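Glycerophosphoryl diester phosphodiesterase (Parabacteroides distasonis, PDB 3MZ2) probably hydrolyses glycerophosphodiesters to an alcohol and glycerol phosphate. Local coordinates at residues A[29-41]-A[259-272]. Sequence-based numbering, arbitrary orientation. Where two conformers were deposited one is given.
Sequences DRIPLISGHRGGR and GVDIIESDRPIEVA. With SO4 (sulfate ion), chain C; SO4 (sulfate ion), chain G; SO4 (sulfate ion), chain F.
The imidazole of His37 runs alongside the carboxylate of Asp266 just beyond the C-terminal ends of strands 33-36 and 262-265, their planes turned 53° apart. ND1, in the plane of the ring, donates to Asp266 OD1 at 2.6 Å, on its syn side but tilted 31° out of the carboxylate plane; this bond fixes the ring's rotation and sends NE2 to a sulfate oxygen, O2, at 3.0 Å. CG anti to the backbone N (chi1 -174°) lays CD2 of the ring 3.3 Å from Glu264 OE1, though Ser234 is the main polar partner of Glu264. Asp266 OD2 sits over the centre of the Arg41 guanidinium, a charge contact rather than a hydrogen bond, at 3.5 Å from NH2; Arg41 NH1 donates to a second sulfate, to which Arg38 bonds weakly, and Glu47 pairs with both arginines. The strands themselves run parallel, Leu33 N bonding to Asp261 O and the ladder ending at His37 N and Ser265 O. Ile34 fits against helix 268-275: CG2 meets Pro268 CB at 3.6 Å, while CD1 passes Val271 and reaches Ala272 CB. At the opposite end, in the conformer given, Arg30 meets Asp261 OD1 side-on through NE (2.9 Å) and NH2, with OD1 near the guanidinium plane; His225 and the backbone of Cys231 hold OD2. The first and last strands of the TIM barrel pair here, closing it, and the sulfate-binding His37 and Arg38 at its C-terminal mouth are consistent with the phosphodiester site of this family.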
# COMPACT_ATOMS: atom_id res chain seq x y z
N ASP A 29 3.03 -8.11 34.63
CA ASP A 29 4.48 -7.94 34.85
C ASP A 29 5.34 -7.99 33.59
O ASP A 29 6.55 -8.24 33.63
CB ASP A 29 5.00 -8.98 35.85
CG ASP A 29 5.06 -10.38 35.30
OD1 ASP A 29 4.51 -10.65 34.20
OD2 ASP A 29 5.65 -11.25 35.99
N ARG A 30 4.72 -7.74 32.44
CA ARG A 30 5.44 -7.78 31.18
C ARG A 30 6.64 -6.84 31.16
O ARG A 30 6.67 -5.82 31.86
CB ARG A 30 4.51 -7.50 30.00
CG ARG A 30 4.19 -6.05 29.68
CD ARG A 30 3.56 -5.25 30.88
NE ARG A 30 2.75 -4.10 30.44
CZ ARG A 30 2.04 -3.28 31.25
NH1 ARG A 30 2.03 -3.41 32.58
NH2 ARG A 30 1.32 -2.30 30.70
N ILE A 31 7.63 -7.21 30.35
CA ILE A 31 8.83 -6.41 30.08
C ILE A 31 8.53 -5.50 28.89
O ILE A 31 8.09 -5.99 27.84
CB ILE A 31 10.03 -7.33 29.77
CG1 ILE A 31 10.41 -8.09 31.04
CG2 ILE A 31 11.26 -6.55 29.23
CD1 ILE A 31 11.45 -9.11 30.80
N PRO A 32 8.83 -4.20 29.03
CA PRO A 32 8.64 -3.32 27.87
C PRO A 32 9.45 -3.83 26.70
O PRO A 32 10.64 -4.18 26.89
CB PRO A 32 9.17 -1.96 28.37
CG PRO A 32 8.90 -1.99 29.85
CD PRO A 32 9.17 -3.46 30.24
N LEU A 33 8.85 -3.82 25.51
CA LEU A 33 9.47 -4.34 24.30
C LEU A 33 9.86 -3.26 23.29
O LEU A 33 9.25 -2.19 23.26
CB LEU A 33 8.56 -5.36 23.65
CG LEU A 33 8.24 -6.56 24.49
CD1 LEU A 33 7.37 -7.53 23.66
CD2 LEU A 33 9.51 -7.33 25.04
N ILE A 34 10.86 -3.51 22.46
CA ILE A 34 11.31 -2.58 21.44
C ILE A 34 11.33 -3.29 20.10
O ILE A 34 11.77 -4.46 19.96
CB ILE A 34 12.70 -2.06 21.74
CG1 ILE A 34 12.77 -1.30 23.08
CG2 ILE A 34 13.21 -1.08 20.63
CD1 ILE A 34 14.19 -0.82 23.53
N SER A 35 10.83 -2.59 19.09
CA SER A 35 10.88 -3.08 17.71
C SER A 35 11.55 -2.04 16.83
O SER A 35 11.25 -0.85 16.94
CB SER A 35 9.46 -3.41 17.23
OG SER A 35 9.46 -4.13 16.02
N GLY A 36 12.51 -2.47 16.01
CA GLY A 36 13.23 -1.60 15.11
C GLY A 36 12.42 -1.36 13.88
O GLY A 36 12.24 -2.28 13.06
N HIS A 37 11.91 -0.15 13.72
CA HIS A 37 11.24 0.29 12.50
C HIS A 37 12.17 0.27 11.29
O HIS A 37 13.24 0.92 11.28
CB HIS A 37 10.70 1.70 12.69
CG HIS A 37 9.85 2.21 11.57
ND1 HIS A 37 10.25 3.24 10.74
CD2 HIS A 37 8.60 1.87 11.16
CE1 HIS A 37 9.29 3.51 9.87
NE2 HIS A 37 8.27 2.70 10.12
N ARG A 38 11.73 -0.46 10.27
CA ARG A 38 12.49 -0.66 9.02
C ARG A 38 13.86 -1.15 9.38
O ARG A 38 14.82 -0.82 8.71
CB ARG A 38 12.58 0.61 8.16
CG ARG A 38 11.28 1.26 7.73
CD ARG A 38 11.54 2.49 6.86
NE ARG A 38 10.40 3.39 6.68
CZ ARG A 38 10.49 4.69 6.38
NH1 ARG A 38 11.67 5.25 6.18
NH2 ARG A 38 9.40 5.43 6.24
N GLY A 39 13.97 -1.89 10.50
CA GLY A 39 15.19 -2.36 11.07
C GLY A 39 15.93 -1.53 12.09
O GLY A 39 16.88 -1.99 12.67
N GLY A 40 15.48 -0.30 12.36
CA GLY A 40 16.29 0.70 13.07
C GLY A 40 17.31 1.32 12.12
O GLY A 40 17.62 0.75 11.06
N ARG A 41 17.84 2.48 12.47
CA ARG A 41 18.86 3.13 11.70
C ARG A 41 19.65 4.11 12.55
O ARG A 41 19.22 4.52 13.64
CB ARG A 41 18.27 3.87 10.53
CG ARG A 41 17.40 5.06 10.95
CD ARG A 41 16.50 5.57 9.81
NE ARG A 41 15.83 6.80 10.20
CZ ARG A 41 14.85 7.41 9.53
NH1 ARG A 41 14.33 6.88 8.42
NH2 ARG A 41 14.34 8.54 10.00
N GLY A 259 1.30 2.95 29.84
CA GLY A 259 0.83 1.54 29.84
C GLY A 259 1.07 0.79 28.54
O GLY A 259 0.68 -0.39 28.40
N VAL A 260 1.70 1.47 27.60
CA VAL A 260 2.03 0.88 26.29
C VAL A 260 3.15 -0.16 26.48
O VAL A 260 4.07 -0.01 27.34
CB VAL A 260 2.44 1.96 25.30
CG1 VAL A 260 3.05 1.35 24.03
CG2 VAL A 260 1.23 2.87 24.94
N ASP A 261 3.05 -1.25 25.72
CA ASP A 261 3.87 -2.47 25.92
C ASP A 261 5.10 -2.49 25.04
O ASP A 261 6.16 -3.04 25.43
CB ASP A 261 3.01 -3.72 25.71
CG ASP A 261 1.73 -3.67 26.54
OD1 ASP A 261 1.86 -3.55 27.78
OD2 ASP A 261 0.64 -3.60 25.92
N ILE A 262 4.95 -1.95 23.83
CA ILE A 262 5.98 -2.06 22.82
C ILE A 262 6.15 -0.69 22.16
O ILE A 262 5.18 -0.02 21.86
CB ILE A 262 5.61 -3.13 21.72
CG1 ILE A 262 5.10 -4.46 22.35
CG2 ILE A 262 6.79 -3.34 20.79
CD1 ILE A 262 4.53 -5.49 21.38
N ILE A 263 7.41 -0.26 22.00
CA ILE A 263 7.73 0.93 21.17
C ILE A 263 8.41 0.48 19.89
O ILE A 263 9.47 -0.22 19.95
CB ILE A 263 8.62 1.91 21.92
CG1 ILE A 263 7.82 2.54 23.04
CG2 ILE A 263 9.12 2.99 20.96
CD1 ILE A 263 8.68 3.33 24.06
N GLU A 264 7.81 0.81 18.75
CA GLU A 264 8.48 0.68 17.44
C GLU A 264 9.10 2.02 17.06
O GLU A 264 8.42 3.04 17.04
CB GLU A 264 7.51 0.26 16.35
CG GLU A 264 8.17 0.12 14.98
CD GLU A 264 7.14 0.03 13.87
OE1 GLU A 264 6.45 1.03 13.58
OE2 GLU A 264 7.02 -1.04 13.30
N SER A 265 10.39 1.99 16.73
CA SER A 265 11.17 3.20 16.57
C SER A 265 12.25 3.06 15.53
O SER A 265 12.84 1.96 15.37
CB SER A 265 11.77 3.58 17.94
OG SER A 265 12.62 4.71 17.91
N ASP A 266 12.57 4.18 14.85
CA ASP A 266 13.74 4.25 13.99
C ASP A 266 15.02 4.32 14.84
O ASP A 266 16.09 4.16 14.31
CB ASP A 266 13.70 5.47 13.05
CG ASP A 266 12.70 5.31 11.91
OD1 ASP A 266 12.52 4.18 11.46
OD2 ASP A 266 12.11 6.34 11.49
N ARG A 267 14.86 4.58 16.15
CA ARG A 267 15.95 4.77 17.08
C ARG A 267 15.90 3.78 18.24
O ARG A 267 15.91 4.19 19.39
CB ARG A 267 15.91 6.19 17.63
CG ARG A 267 15.91 7.31 16.59
CD ARG A 267 15.77 8.66 17.29
NE ARG A 267 15.70 9.78 16.35
CZ ARG A 267 16.76 10.40 15.82
NH1 ARG A 267 17.99 10.03 16.13
NH2 ARG A 267 16.58 11.43 14.99
N PRO A 268 15.86 2.48 17.94
CA PRO A 268 15.66 1.48 19.02
C PRO A 268 16.71 1.49 20.15
O PRO A 268 16.41 1.12 21.29
CB PRO A 268 15.69 0.16 18.27
CG PRO A 268 16.48 0.46 17.00
CD PRO A 268 16.07 1.83 16.63
N ILE A 269 17.95 1.86 19.82
CA ILE A 269 19.03 1.94 20.80
C ILE A 269 18.76 3.10 21.73
O ILE A 269 18.91 2.99 22.95
CB ILE A 269 20.43 2.03 20.17
CG1 ILE A 269 20.69 0.80 19.28
CG2 ILE A 269 21.53 2.12 21.32
CD1 ILE A 269 21.87 0.98 18.37
N GLU A 270 18.28 4.22 21.19
CA GLU A 270 17.93 5.34 22.07
C GLU A 270 16.76 4.96 22.96
O GLU A 270 16.70 5.35 24.15
CB GLU A 270 17.57 6.59 21.26
CG GLU A 270 18.71 7.27 20.62
CD GLU A 270 18.31 8.64 20.04
OE1 GLU A 270 17.48 9.35 20.63
OE2 GLU A 270 18.83 8.98 18.98
N VAL A 271 15.78 4.23 22.39
CA VAL A 271 14.64 3.78 23.16
C VAL A 271 15.14 2.91 24.33
O VAL A 271 14.74 3.13 25.48
CB VAL A 271 13.59 3.02 22.33
CG1 VAL A 271 12.45 2.55 23.24
CG2 VAL A 271 13.02 3.93 21.28
N ALA A 272 16.03 1.98 24.02
CA ALA A 272 16.59 1.09 25.04
C ALA A 272 17.28 1.86 26.14
O ALA A 272 17.05 1.61 27.32
CB ALA A 272 17.59 0.10 24.42
S SO4 C . 6.58 3.03 7.19
O1 SO4 C . 7.77 2.20 7.01
O2 SO4 C . 5.88 2.55 8.39
O3 SO4 C . 6.92 4.45 7.38
O4 SO4 C . 5.80 2.97 5.93
S SO4 G . 11.69 8.88 6.69
O1 SO4 G . 12.95 9.63 6.60
O2 SO4 G . 11.91 7.69 7.51
O3 SO4 G . 10.68 9.74 7.31
O4 SO4 G . 11.21 8.40 5.39
S SO4 F . 14.71 12.80 12.01
O1 SO4 F . 16.15 13.04 11.86
O2 SO4 F . 14.41 12.40 13.38
O3 SO4 F . 13.97 14.02 11.68
O4 SO4 F . 14.30 11.75 11.07
O HOH W 1 7.13 -3.53 14.56